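Local structure of UDP-glucose:anthocyanidin 3-O-glucosyltransferase (Clitoria ternatea, 4REL) at residues E176-P179 / Q180-D184. The protein belongs to the plant glycosyltransferases of the GT-B fold, in which two Rossmann-like domains face each other across a cleft. Numbering follows the deposited sequence.
Sequences EDVP and QDMLD. With KMP (3,5,7-trihydroxy-2-(4-hydroxyphenyl)-4H-chromen-4-one), chain B.
V178 CG1 lies 3.6 Å from M182 CG, a small example of how a loop of a GT-B glycosyltransferase can use one side for packing and the other for a ligand. The beta turn P179-M182, with helical backbone angles at Q180 and D181, is closed by M182 N, which donates to P179 O at 3.2 Å. The side chains of V178 and M182 cross at about a right angle. With CG1 anti to the backbone N (chi1 175°), V178 brings that one methyl against M182 and, at 4.0 Å, against L183 CD2. M182, its CG between the backbone N and the carbonyl carbon (chi1 76°), runs extended to SD, which puts SD beside V178 CG1; the bend at chi3 turns only the terminal methyl. Helix 148-157 adds I151 and C155 to V178 and I148 to M182, and R152 NE is hydrogen-bonded to M182 O, tying the turn to that helix.

Q180 O accepts from both L183 N and D184 N. The Q180 side chain, bent at chi2, sends NE2 to D184 OD1 at 3.1 Å; the acceptor lies nearly in the amide plane, but NE2 approaches from above the carboxylate plane. P179 and D181 belong to the KMP pocket. P179 CB sits 3.7 Å from KMP O29, and D181, with CG anti to the carbonyl carbon (chi1 -72°), sets OD2 to accept from that hydroxyl at 2.7 Å; KMP is also hydrogen-bonded to H17 NE2.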
loop_
_atom_site.group_PDB
_atom_site.type_symbol
_atom_site.label_atom_id
_atom_site.label_comp_id
_atom_site.label_asym_id
_atom_site.label_seq_id
_atom_site.Cartn_x
_atom_site.Cartn_y
_atom_site.Cartn_z
ATOM N N GLU A 176 12.492 14.291 -8.614
ATOM C CA GLU A 176 12.675 14.122 -7.171
ATOM C C GLU A 176 11.701 13.124 -6.532
ATOM O O GLU A 176 11.897 12.694 -5.388
ATOM C CB GLU A 176 12.579 15.473 -6.460
ATOM C CG GLU A 176 11.196 16.091 -6.499
ATOM C CD GLU A 176 11.164 17.482 -5.900
ATOM O OE1 GLU A 176 11.466 17.618 -4.697
ATOM O OE2 GLU A 176 10.841 18.437 -6.637
ATOM N N ASP A 177 10.660 12.739 -7.269
ATOM C CA ASP A 177 9.674 11.794 -6.748
ATOM C C ASP A 177 10.049 10.331 -6.989
ATOM O O ASP A 177 9.479 9.435 -6.370
ATOM C CB ASP A 177 8.305 12.057 -7.383
ATOM C CG ASP A 177 7.842 13.493 -7.216
ATOM O OD1 ASP A 177 8.119 14.096 -6.156
ATOM O OD2 ASP A 177 7.186 14.014 -8.148
ATOM N N VAL A 178 10.991 10.096 -7.901
ATOM C CA VAL A 178 11.323 8.742 -8.355
ATOM C C VAL A 178 11.897 7.882 -7.220
ATOM O O VAL A 178 12.747 8.350 -6.462
ATOM C CB VAL A 178 12.323 8.815 -9.524
ATOM C CG1 VAL A 178 12.791 7.432 -9.937
ATOM C CG2 VAL A 178 11.688 9.548 -10.711
ATOM N N PRO A 179 11.420 6.629 -7.080
ATOM C CA PRO A 179 12.008 5.741 -6.067
ATOM C C PRO A 179 13.520 5.612 -6.252
ATOM O O PRO A 179 13.977 5.323 -7.363
ATOM C CB PRO A 179 11.329 4.396 -6.347
ATOM C CG PRO A 179 9.994 4.770 -6.916
ATOM C CD PRO A 179 10.286 5.989 -7.779
ATOM N N GLN A 180 14.292 5.844 -5.190
ATOM C CA GLN A 180 15.743 5.742 -5.304
ATOM C C GLN A 180 16.165 4.347 -5.766
ATOM O O GLN A 180 17.138 4.214 -6.513
ATOM C CB GLN A 180 16.429 6.096 -3.981
ATOM C CG GLN A 180 17.946 6.085 -4.048
ATOM C CD GLN A 180 18.492 7.151 -4.972
ATOM O OE1 GLN A 180 18.052 8.304 -4.937
ATOM N NE2 GLN A 180 19.447 6.772 -5.818
ATOM N N ASP A 181 15.428 3.321 -5.339
ATOM C CA ASP A 181 15.753 1.939 -5.703
ATOM C C ASP A 181 15.946 1.741 -7.209
ATOM O O ASP A 181 16.789 0.944 -7.630
ATOM C CB ASP A 181 14.669 0.959 -5.213
ATOM C CG ASP A 181 14.681 0.753 -3.706
ATOM O OD1 ASP A 181 15.761 0.809 -3.089
ATOM O OD2 ASP A 181 13.594 0.522 -3.138
ATOM N N MET A 182 15.176 2.460 -8.022
ATOM C CA MET A 182 15.205 2.190 -9.457
ATOM C C MET A 182 16.343 2.921 -10.149
ATOM O O MET A 182 16.656 2.636 -11.306
ATOM C CB MET A 182 13.851 2.452 -10.133
ATOM C CG MET A 182 13.481 3.897 -10.363
ATOM S SD MET A 182 11.949 4.010 -11.344
ATOM C CE MET A 182 12.461 3.240 -12.863
ATOM N N LEU A 183 16.975 3.833 -9.417
ATOM C CA LEU A 183 18.113 4.586 -9.932
ATOM C C LEU A 183 19.462 3.963 -9.551
ATOM O O LEU A 183 20.462 4.176 -10.247
ATOM C CB LEU A 183 18.063 6.028 -9.419
ATOM C CG LEU A 183 16.827 6.867 -9.737
ATOM C CD1 LEU A 183 17.015 8.274 -9.199
ATOM C CD2 LEU A 183 16.551 6.904 -11.235
ATOM N N ASP A 184 19.500 3.223 -8.439
ATOM C CA ASP A 184 20.758 2.675 -7.924
ATOM C C ASP A 184 21.408 1.732 -8.930
ATOM O O ASP A 184 20.746 0.857 -9.478
ATOM C CB ASP A 184 20.532 1.914 -6.616
ATOM C CG ASP A 184 20.238 2.828 -5.439
ATOM O OD1 ASP A 184 20.684 3.997 -5.450
ATOM O OD2 ASP A 184 19.559 2.363 -4.496
HETATM C C1 KMP B . 9.125 0.925 -4.800
HETATM C C2 KMP B . 7.922 0.462 -4.294
HETATM C C3 KMP B . 7.929 -0.305 -3.030
HETATM C C4 KMP B . 9.212 -0.553 -2.342
HETATM C C5 KMP B . 10.367 -0.052 -2.931
HETATM C C6 KMP B . 10.319 0.668 -4.128
HETATM C C9 KMP B . 6.672 -0.822 -2.440
HETATM C C10 KMP B . 6.771 -1.583 -1.173
HETATM C C11 KMP B . 8.124 -1.783 -0.559
HETATM C C14 KMP B . 8.316 -2.535 0.721
HETATM C C15 KMP B . 7.310 -3.321 1.280
HETATM C C16 KMP B . 7.524 -4.001 2.469
HETATM C C17 KMP B . 8.747 -3.899 3.113
HETATM C C18 KMP B . 9.757 -3.120 2.563
HETATM C C19 KMP B . 9.541 -2.444 1.370
HETATM O O12 KMP B . 9.251 -1.262 -1.165
HETATM O O13 KMP B . 5.571 -0.619 -3.004
HETATM O O24 KMP B . 8.951 -4.566 4.284
HETATM O O27 KMP B . 5.622 -2.055 -0.615
HETATM O O29 KMP B . 11.482 1.134 -4.659
HETATM O O30 KMP B . 6.744 0.700 -4.935
#